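Local coordinates for ferritin (Ulva pertusa, PDB 3VNX), which probably oxidises iron(II) with its ferroxidase activity and stores the resulting iron(III) inside a hollow shell of 24 subunits, at residues 41-45 and 97-103; 47-51 and 138-142; 55-59 and 131-135; 58-62 and 79-83. One frame throughout, in Å; residues are numbered along the deposited sequence.

Interaction 1: 41-45 and 97-103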
# COMPACT_ATOMS: atom_id res chain seq x y z
N GLU A 41 -41.20 -35.93 -22.59
CA GLU A 41 -41.29 -34.57 -23.11
C GLU A 41 -42.55 -33.88 -22.62
O GLU A 41 -42.51 -32.72 -22.20
CB GLU A 41 -41.30 -34.59 -24.63
CG GLU A 41 -41.58 -33.25 -25.29
CD GLU A 41 -41.61 -33.38 -26.80
OE1 GLU A 41 -41.94 -34.50 -27.27
OE2 GLU A 41 -41.30 -32.40 -27.51
N ALA A 42 -43.67 -34.60 -22.68
CA ALA A 42 -44.96 -34.05 -22.25
C ALA A 42 -45.05 -33.87 -20.72
O ALA A 42 -45.63 -32.90 -20.24
CB ALA A 42 -46.12 -34.92 -22.77
N ALA A 43 -44.48 -34.80 -19.96
CA ALA A 43 -44.47 -34.67 -18.50
C ALA A 43 -43.66 -33.46 -18.04
O ALA A 43 -44.01 -32.81 -17.04
CB ALA A 43 -43.93 -35.93 -17.85
N ILE A 44 -42.59 -33.14 -18.75
CA ILE A 44 -41.79 -31.97 -18.42
C ILE A 44 -42.59 -30.70 -18.68
O ILE A 44 -42.56 -29.76 -17.88
CB ILE A 44 -40.48 -31.92 -19.22
CG1 ILE A 44 -39.48 -32.93 -18.65
CG2 ILE A 44 -39.91 -30.50 -19.22
CD1 ILE A 44 -39.03 -32.61 -17.24
N ASN A 45 -43.31 -30.66 -19.79
CA ASN A 45 -44.16 -29.52 -20.06
C ASN A 45 -45.20 -29.34 -18.97
O ASN A 45 -45.48 -28.23 -18.51
CB ASN A 45 -44.81 -29.63 -21.44
CG ASN A 45 -43.85 -29.23 -22.54
OD1 ASN A 45 -42.99 -28.38 -22.33
ND2 ASN A 45 -43.99 -29.85 -23.71
N GLN A 97 -35.63 -29.25 -21.42
CA GLN A 97 -36.49 -29.69 -22.52
C GLN A 97 -35.78 -29.50 -23.86
O GLN A 97 -35.64 -30.45 -24.63
CB GLN A 97 -37.82 -28.94 -22.52
CG GLN A 97 -38.80 -29.44 -23.56
CD GLN A 97 -39.51 -30.73 -23.15
OE1 GLN A 97 -38.92 -31.82 -23.18
NE2 GLN A 97 -40.79 -30.62 -22.76
N THR A 98 -35.33 -28.28 -24.13
CA THR A 98 -34.67 -28.00 -25.39
C THR A 98 -33.23 -28.55 -25.42
O THR A 98 -32.67 -28.81 -26.49
CB THR A 98 -34.71 -26.51 -25.71
OG1 THR A 98 -34.41 -25.76 -24.53
CG2 THR A 98 -36.11 -26.13 -26.20
N LYS A 99 -32.66 -28.73 -24.24
CA LYS A 99 -31.39 -29.43 -24.15
C LYS A 99 -31.51 -30.85 -24.74
O LYS A 99 -30.62 -31.29 -25.46
CB LYS A 99 -30.90 -29.47 -22.69
CG LYS A 99 -29.42 -29.83 -22.53
CD LYS A 99 -28.94 -29.74 -21.07
CE LYS A 99 -28.55 -28.32 -20.69
NZ LYS A 99 -28.23 -28.17 -19.22
N ARG A 100 -32.60 -31.55 -24.44
CA ARG A 100 -32.73 -32.95 -24.87
C ARG A 100 -33.38 -33.12 -26.24
O ARG A 100 -33.59 -34.24 -26.69
CB ARG A 100 -33.52 -33.77 -23.84
CG ARG A 100 -32.77 -34.12 -22.55
CD ARG A 100 -31.62 -35.11 -22.78
NE ARG A 100 -32.06 -36.37 -23.39
CZ ARG A 100 -32.58 -37.40 -22.73
NH1 ARG A 100 -32.73 -37.34 -21.41
NH2 ARG A 100 -32.94 -38.50 -23.39
N GLY A 101 -33.72 -32.00 -26.89
CA GLY A 101 -34.35 -32.04 -28.20
C GLY A 101 -35.87 -31.94 -28.12
O GLY A 101 -36.54 -31.83 -29.14
N GLY A 102 -36.42 -31.99 -26.91
CA GLY A 102 -37.85 -31.81 -26.74
C GLY A 102 -38.29 -30.38 -27.03
O GLY A 102 -37.46 -29.49 -27.15
N ARG A 103 -39.59 -30.16 -27.16
CA ARG A 103 -40.09 -28.81 -27.38
C ARG A 103 -40.98 -28.31 -26.25
O ARG A 103 -41.87 -29.02 -25.78
CB ARG A 103 -40.76 -28.67 -28.75
CG ARG A 103 -39.87 -29.23 -29.84
CD ARG A 103 -40.08 -28.60 -31.22
NE ARG A 103 -39.05 -29.09 -32.14
CZ ARG A 103 -39.28 -29.54 -33.37
NH1 ARG A 103 -40.52 -29.56 -33.85
NH2 ARG A 103 -38.27 -29.97 -34.13
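The amide of Q97 meets E41 and N45 through its N-H edge: NE2 donates to E41 O at 2.8 Å and to N45 OD1 at 3.2 Å, and both acceptors lie in the Q97 amide plane. The N45 amide is turned 68° from it, so Q97 NE2 arrives above the N45 carbonyl plane, whereas N45 ND2 donates within its own plane to R103 O (3.1 Å, 169° at the hydrogen). The E41 carboxylate also stands steeply to the Q97 amide; R103 N reaches the anti side of E41 OE2 at 2.8 Å. An extended chain, with CG anti to the backbone N (chi1 172°), carries that carboxylate out to the loop. I44 CG2 packs near Q97 NE2, 3.6 Å away. Outside the pair, Y36 binds Q97 OE1, R33 forms a salt bridge with E41 OE1, and E105 N donates to N45 OD1. With an alanine at N45, R103 O would probably lose this donor, and E105 N and Q97 NE2 an acceptor, so the loop could shift. The helix containing Q97 ends in a Schellman motif at G101, and side chains of helix 38-66 fasten the loop that follows, at one end of the ferritin four-helix bundle.

Interaction 2: 47-51 and 138-142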
# COMPACT_ATOMS: atom_id res chain seq x y z
N GLN A 47 -44.90 -30.29 -15.83
CA GLN A 47 -44.23 -29.82 -14.62
C GLN A 47 -43.77 -28.36 -14.80
O GLN A 47 -43.83 -27.56 -13.87
CB GLN A 47 -43.07 -30.77 -14.27
CG GLN A 47 -42.35 -30.45 -12.95
CD GLN A 47 -43.28 -30.43 -11.75
OE1 GLN A 47 -44.22 -31.23 -11.67
NE2 GLN A 47 -43.01 -29.54 -10.81
N ILE A 48 -43.37 -27.99 -16.01
CA ILE A 48 -43.16 -26.58 -16.28
C ILE A 48 -44.41 -25.78 -15.88
O ILE A 48 -44.32 -24.79 -15.14
CB ILE A 48 -42.80 -26.31 -17.75
CG1 ILE A 48 -41.36 -26.70 -18.01
CG2 ILE A 48 -43.00 -24.83 -18.08
CD1 ILE A 48 -41.06 -27.07 -19.44
N ASN A 49 -45.57 -26.22 -16.36
CA ASN A 49 -46.80 -25.49 -16.08
C ASN A 49 -47.12 -25.44 -14.59
O ASN A 49 -47.70 -24.47 -14.11
CB ASN A 49 -47.99 -26.09 -16.85
CG ASN A 49 -49.32 -25.39 -16.54
OD1 ASN A 49 -50.22 -25.98 -15.94
ND2 ASN A 49 -49.43 -24.12 -16.95
N ILE A 50 -46.73 -26.49 -13.87
CA ILE A 50 -46.99 -26.56 -12.44
C ILE A 50 -46.14 -25.54 -11.66
O ILE A 50 -46.63 -24.88 -10.73
CB ILE A 50 -46.76 -27.99 -11.92
CG1 ILE A 50 -47.74 -28.95 -12.61
CG2 ILE A 50 -46.91 -28.06 -10.39
CD1 ILE A 50 -47.75 -30.34 -12.04
N GLU A 51 -44.88 -25.40 -12.05
CA GLU A 51 -43.98 -24.45 -11.41
C GLU A 51 -44.43 -23.06 -11.78
O GLU A 51 -44.54 -22.16 -10.93
CB GLU A 51 -42.52 -24.65 -11.86
CG GLU A 51 -41.93 -26.04 -11.61
CD GLU A 51 -41.59 -26.35 -10.14
OE1 GLU A 51 -41.27 -27.53 -9.85
OE2 GLU A 51 -41.64 -25.44 -9.27
N ASN A 138 -46.30 -30.22 -4.61
CA ASN A 138 -45.31 -30.21 -5.68
C ASN A 138 -44.24 -31.28 -5.51
O ASN A 138 -43.68 -31.76 -6.49
CB ASN A 138 -44.67 -28.84 -5.86
CG ASN A 138 -44.02 -28.70 -7.22
OD1 ASN A 138 -44.41 -29.40 -8.15
ND2 ASN A 138 -43.04 -27.82 -7.35
N PHE A 139 -43.97 -31.67 -4.27
CA PHE A 139 -43.05 -32.76 -4.00
C PHE A 139 -43.59 -34.03 -4.66
O PHE A 139 -42.86 -34.78 -5.34
CB PHE A 139 -42.91 -32.95 -2.49
CG PHE A 139 -41.93 -34.02 -2.09
CD1 PHE A 139 -40.93 -34.43 -2.95
CD2 PHE A 139 -42.02 -34.60 -0.83
CE1 PHE A 139 -40.03 -35.42 -2.57
CE2 PHE A 139 -41.13 -35.57 -0.44
CZ PHE A 139 -40.13 -35.99 -1.32
N GLN A 140 -44.89 -34.27 -4.50
CA GLN A 140 -45.49 -35.43 -5.13
C GLN A 140 -45.50 -35.29 -6.65
O GLN A 140 -45.18 -36.25 -7.38
CB GLN A 140 -46.89 -35.68 -4.57
CG GLN A 140 -46.84 -36.22 -3.14
CD GLN A 140 -48.03 -35.80 -2.30
OE1 GLN A 140 -48.65 -36.64 -1.63
NE2 GLN A 140 -48.37 -34.51 -2.32
N LYS A 141 -45.86 -34.11 -7.15
CA LYS A 141 -45.78 -33.88 -8.59
C LYS A 141 -44.37 -34.22 -9.08
O LYS A 141 -44.20 -34.94 -10.07
CB LYS A 141 -46.12 -32.43 -8.96
CG LYS A 141 -47.58 -32.06 -8.76
CD LYS A 141 -48.50 -32.94 -9.61
CE LYS A 141 -49.98 -32.55 -9.46
NZ LYS A 141 -50.82 -33.02 -10.61
N LEU A 142 -43.36 -33.74 -8.36
CA LEU A 142 -41.99 -34.03 -8.78
C LEU A 142 -41.75 -35.53 -8.75
O LEU A 142 -41.16 -36.08 -9.68
CB LEU A 142 -40.96 -33.27 -7.93
CG LEU A 142 -40.81 -31.80 -8.34
CD1 LEU A 142 -40.00 -30.99 -7.33
CD2 LEU A 142 -40.23 -31.70 -9.74
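Q47, E51 and N138 form a polar network inside the four-helix bundle, next to a bound calcium ion that lies about 3 Å from the E51 side chain, at a position consistent with the ferroxidase centre of ferritins. The short segments 47-51 and 138-142 run antiparallel, with axes 11.1 Å apart, and long polar side chains span the distance. Q47 NE2 donates to N138 OD1 at 3.0 Å, in the carbonyl plane and on a lone pair; the two amides are nearly coplanar. The other N-H of Q47 NE2 goes to E51 OE1 at 2.8 Å, one turn along its own helix. N138 ND2 then donates to the same E51 OE1 at 3.1 Å, nearly straight (169°). Both donors approach that oxygen from the same face of the carboxylate, well above its plane, so the three groups close a ring of hydrogen bonds that fixes how the carboxylate is turned. Q47 gets there with CG anti to the backbone N (chi1 -175°) and a bend at chi2. Apolar groups flank the ring: L142 CD2 lies 3.7 Å from Q47 NE2, and I50 CD1 rests on K141 CD at 3.6 Å. A leucine replacing Q47 would probably leave N138 OD1 without its donor and E51 OE1 with one bond fewer, so that the carboxylate could turn more easily. E86, its carboxylate close to that of E51, and H89 border the network from helix 73-99, Q169 from helix 155-201. Q47 and N138 thus form a second shell setting the E51 carboxylate beside the metal, consistent with a ferritin ferroxidase site.

Interaction 3: 55-59 and 131-135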
# COMPACT_ATOMS: atom_id res chain seq x y z
N SER A 55 -45.57 -20.22 -9.18
CA SER A 55 -44.93 -18.92 -9.19
C SER A 55 -45.98 -17.81 -9.18
O SER A 55 -45.84 -16.82 -8.47
CB SER A 55 -44.03 -18.79 -10.42
OG SER A 55 -43.59 -17.47 -10.56
N TYR A 56 -47.04 -17.99 -9.97
CA TYR A 56 -48.08 -16.97 -10.13
C TYR A 56 -48.88 -16.84 -8.83
O TYR A 56 -49.19 -15.74 -8.37
CB TYR A 56 -48.99 -17.38 -11.29
CG TYR A 56 -49.72 -16.27 -12.03
CD1 TYR A 56 -49.06 -15.14 -12.50
CD2 TYR A 56 -51.08 -16.39 -12.32
CE1 TYR A 56 -49.74 -14.15 -13.21
CE2 TYR A 56 -51.77 -15.41 -13.02
CZ TYR A 56 -51.10 -14.30 -13.47
OH TYR A 56 -51.79 -13.33 -14.17
N VAL A 57 -49.19 -17.98 -8.24
CA VAL A 57 -49.88 -18.01 -6.96
C VAL A 57 -49.05 -17.31 -5.90
O VAL A 57 -49.58 -16.50 -5.13
CB VAL A 57 -50.11 -19.44 -6.49
CG1 VAL A 57 -50.67 -19.45 -5.08
CG2 VAL A 57 -51.03 -20.17 -7.46
N TYR A 58 -47.76 -17.61 -5.87
CA TYR A 58 -46.88 -16.95 -4.91
C TYR A 58 -46.85 -15.44 -5.11
O TYR A 58 -46.77 -14.68 -4.14
CB TYR A 58 -45.47 -17.54 -4.93
CG TYR A 58 -45.40 -18.83 -4.14
CD1 TYR A 58 -46.32 -19.09 -3.14
CD2 TYR A 58 -44.42 -19.79 -4.40
CE1 TYR A 58 -46.28 -20.26 -2.41
CE2 TYR A 58 -44.37 -20.97 -3.67
CZ TYR A 58 -45.31 -21.21 -2.67
OH TYR A 58 -45.30 -22.38 -1.92
N HIS A 59 -46.93 -15.02 -6.37
CA HIS A 59 -46.95 -13.60 -6.68
C HIS A 59 -48.24 -12.97 -6.13
O HIS A 59 -48.23 -11.83 -5.64
CB HIS A 59 -46.81 -13.35 -8.17
CG HIS A 59 -46.16 -12.05 -8.50
ND1 HIS A 59 -45.78 -11.70 -9.78
CD2 HIS A 59 -45.80 -11.01 -7.70
CE1 HIS A 59 -45.22 -10.51 -9.76
NE2 HIS A 59 -45.23 -10.06 -8.51
N ALA A 131 -48.93 -22.46 1.67
CA ALA A 131 -47.62 -22.62 1.02
C ALA A 131 -47.03 -24.01 1.26
O ALA A 131 -46.62 -24.69 0.32
CB ALA A 131 -46.65 -21.53 1.50
N LEU A 132 -46.97 -24.42 2.52
CA LEU A 132 -46.49 -25.75 2.86
C LEU A 132 -47.25 -26.80 2.05
O LEU A 132 -46.64 -27.66 1.40
CB LEU A 132 -46.68 -26.01 4.36
CG LEU A 132 -46.43 -27.44 4.85
CD1 LEU A 132 -45.04 -27.94 4.47
CD2 LEU A 132 -46.64 -27.52 6.36
N SER A 133 -48.57 -26.70 2.07
CA SER A 133 -49.45 -27.65 1.39
C SER A 133 -49.12 -27.70 -0.09
O SER A 133 -49.03 -28.78 -0.69
CB SER A 133 -50.93 -27.26 1.59
OG SER A 133 -51.28 -27.29 2.97
N LEU A 134 -48.92 -26.52 -0.67
CA LEU A 134 -48.52 -26.41 -2.07
C LEU A 134 -47.17 -27.07 -2.32
O LEU A 134 -46.97 -27.74 -3.34
CB LEU A 134 -48.51 -24.95 -2.52
CG LEU A 134 -49.88 -24.32 -2.79
CD1 LEU A 134 -49.77 -22.86 -3.19
CD2 LEU A 134 -50.62 -25.11 -3.85
N GLU A 135 -46.24 -26.91 -1.38
CA GLU A 135 -44.91 -27.47 -1.54
C GLU A 135 -44.94 -28.99 -1.45
O GLU A 135 -44.30 -29.69 -2.24
CB GLU A 135 -43.96 -26.87 -0.51
CG GLU A 135 -43.74 -25.38 -0.68
CD GLU A 135 -43.08 -25.05 -2.00
OE1 GLU A 135 -42.43 -25.95 -2.57
OE2 GLU A 135 -43.22 -23.91 -2.48
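Y58 spans the gap from helix 38-66 to A131, L134 and E135 of helix 123-151, and its side chain can be followed outward. From CB the ring is set with CG anti to the carbonyl carbon (chi1 -80°), which aims the phenol at the facing helix; with the axes 12.0 Å apart, the length of the tyrosine carries its hydroxyl right up to that helix. Nothing of 131-135 is met until the far half of the ring. There CE1 comes 4.1 Å from A131 CB and 4.4 Å from L134 CD1, both oblique to the ring. On the other flank CE2 lies 3.4 Å from E135 OE2, which sits at the ring edge, near its plane. The tip completes the contact: OH donates to E135 OE2 at 2.6 Å, meeting the oxygen on its anti side, 22° out of the carboxylate plane. Ring and carboxylate are almost coplanar (18° apart), so the acceptor follows the phenol plane instead of standing over it. E135 bends at chi2 to bring the oxygen there, while its OE1 accepts from Q169 NE2 of helix 155-201; each carboxylate oxygen therefore has a partner, and the group is held from two helices. Beside this polar line V57 CG1 packs on L134 CD1 at 4.0 Å, a purely apolar touch near the face covered by F12 and V15 of a neighbouring subunit. With a calcium ion about 5 Å from the E135 side chain, the tyrosine-glutamate pair is consistent with the surroundings of the ferroxidase centre within the ferritin four-helix bundle.

Interaction 4: 58-62 and 79-83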
# COMPACT_ATOMS: atom_id res chain seq x y z
N TYR A 58 -47.76 -17.61 -5.87
CA TYR A 58 -46.88 -16.95 -4.91
C TYR A 58 -46.85 -15.44 -5.11
O TYR A 58 -46.77 -14.68 -4.14
CB TYR A 58 -45.47 -17.54 -4.93
CG TYR A 58 -45.40 -18.83 -4.14
CD1 TYR A 58 -46.32 -19.09 -3.14
CD2 TYR A 58 -44.42 -19.79 -4.40
CE1 TYR A 58 -46.28 -20.26 -2.41
CE2 TYR A 58 -44.37 -20.97 -3.67
CZ TYR A 58 -45.31 -21.21 -2.67
OH TYR A 58 -45.30 -22.38 -1.92
N HIS A 59 -46.93 -15.02 -6.37
CA HIS A 59 -46.95 -13.60 -6.68
C HIS A 59 -48.24 -12.97 -6.13
O HIS A 59 -48.23 -11.83 -5.64
CB HIS A 59 -46.81 -13.35 -8.17
CG HIS A 59 -46.16 -12.05 -8.50
ND1 HIS A 59 -45.78 -11.70 -9.78
CD2 HIS A 59 -45.80 -11.01 -7.70
CE1 HIS A 59 -45.22 -10.51 -9.76
NE2 HIS A 59 -45.23 -10.06 -8.51
N ALA A 60 -49.34 -13.71 -6.20
CA ALA A 60 -50.60 -13.20 -5.64
C ALA A 60 -50.49 -13.05 -4.11
O ALA A 60 -50.95 -12.04 -3.53
CB ALA A 60 -51.78 -14.10 -6.03
N LEU A 61 -49.86 -14.02 -3.46
CA LEU A 61 -49.66 -13.96 -2.02
C LEU A 61 -48.87 -12.73 -1.65
O LEU A 61 -49.16 -12.04 -0.66
CB LEU A 61 -48.94 -15.21 -1.54
CG LEU A 61 -49.92 -16.38 -1.36
CD1 LEU A 61 -49.19 -17.72 -1.29
CD2 LEU A 61 -50.77 -16.14 -0.13
N HIS A 62 -47.88 -12.44 -2.48
CA HIS A 62 -47.06 -11.26 -2.26
C HIS A 62 -47.93 -10.00 -2.24
O HIS A 62 -47.80 -9.14 -1.34
CB HIS A 62 -46.00 -11.14 -3.35
CG HIS A 62 -45.47 -9.75 -3.49
ND1 HIS A 62 -44.56 -9.20 -2.62
CD2 HIS A 62 -45.76 -8.78 -4.40
CE1 HIS A 62 -44.29 -7.96 -2.99
NE2 HIS A 62 -45.00 -7.68 -4.06
N PHE A 79 -42.67 -13.86 -0.40
CA PHE A 79 -43.44 -14.43 -1.49
C PHE A 79 -42.99 -13.95 -2.86
O PHE A 79 -43.06 -14.71 -3.83
CB PHE A 79 -44.94 -14.27 -1.27
CG PHE A 79 -45.47 -15.18 -0.22
CD1 PHE A 79 -45.34 -16.55 -0.36
CD2 PHE A 79 -46.07 -14.67 0.92
CE1 PHE A 79 -45.81 -17.42 0.62
CE2 PHE A 79 -46.55 -15.53 1.91
CZ PHE A 79 -46.42 -16.90 1.75
N LYS A 80 -42.53 -12.71 -2.96
CA LYS A 80 -41.99 -12.27 -4.24
C LYS A 80 -40.79 -13.15 -4.61
O LYS A 80 -40.68 -13.60 -5.76
CB LYS A 80 -41.60 -10.79 -4.22
CG LYS A 80 -40.89 -10.32 -5.50
CD LYS A 80 -41.68 -10.71 -6.77
CE LYS A 80 -41.23 -9.92 -8.00
NZ LYS A 80 -39.81 -10.18 -8.38
N GLU A 81 -39.92 -13.42 -3.64
CA GLU A 81 -38.75 -14.26 -3.88
C GLU A 81 -39.18 -15.68 -4.24
O GLU A 81 -38.71 -16.26 -5.22
CB GLU A 81 -37.83 -14.24 -2.66
CG GLU A 81 -37.18 -12.87 -2.44
CD GLU A 81 -36.52 -12.73 -1.08
OE1 GLU A 81 -36.74 -13.60 -0.20
OE2 GLU A 81 -35.79 -11.73 -0.89
N ALA A 82 -40.08 -16.25 -3.44
CA ALA A 82 -40.58 -17.58 -3.77
C ALA A 82 -41.14 -17.58 -5.20
O ALA A 82 -40.93 -18.55 -5.95
CB ALA A 82 -41.64 -18.05 -2.76
N SER A 83 -41.81 -16.50 -5.58
CA SER A 83 -42.34 -16.41 -6.94
C SER A 83 -41.24 -16.38 -8.01
O SER A 83 -41.29 -17.14 -8.99
CB SER A 83 -43.29 -15.22 -7.11
OG SER A 83 -43.69 -15.12 -8.47
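F79 turns its ring toward L61 and Y58 with CG anti to the carbonyl carbon (chi1 -73°), while H62 throws its imidazole beside K80 with CG anti to the backbone N (chi1 159°). The axes of 58-62 and 79-83 approach to 7.7 Å and are antiparallel at 163°, close enough for CB atoms to interleave. L61 CB sits over one face of the F79 ring, 3.9 Å from its centroid, a CH-pi contact; F79 CB in turn lies 3.4 Å from Y58 O. The Y58 and F79 rings meet obliquely, CD1 to CD1 at 3.9 Å, and A82 CB packs against Y58 CD2 at 3.7 Å. Toward the subunit interface, K80 CB stands over the H62 imidazole, 4.1 Å from the centroid of that ring, a second CH-pi contact. S83 OG touches H59 CB at 3.6 Å but finds its polar partners in S55 O and in R87 of a neighbouring subunit. H62 ND1 bonds to A76 O, K80 NZ pairs with D84, and H59 is bound by Y52 and H91 of that same neighbouring subunit. No hydrogen bond links the two segments themselves. Their cohesion rests on apolar and CH-pi packing, while H62 to A76 and S83 to S55 tie the same two helices just beyond. The F79-L61 side thus belongs to the bundle interior; that of H59, H62, K80 and S83 meets the next subunit.

Overall arrangement
Helix 38-66 takes part in all four contacts. Reading from the N terminus, 41-45 closes a loop with 97-103, at the end of helix 73-99; 47-51 and 55-59 then close longer loops with 138-142 and 131-135 on helix 123-151, and 58-62 returns to 79-83. Interaction 3 is nested inside interaction 2, and interaction 4 inside both interactions 1 and 2. Interaction 1 crosses interactions 2 and 3. Interactions 3 and 4 share Y58 and H59, with centres about 8 Å apart, so one turn joins three helices. The centres of interactions 1 and 4 lie about 26 Å apart, on opposite sides of the chain's centre, fastening helices 38-66 and 73-99 at both places.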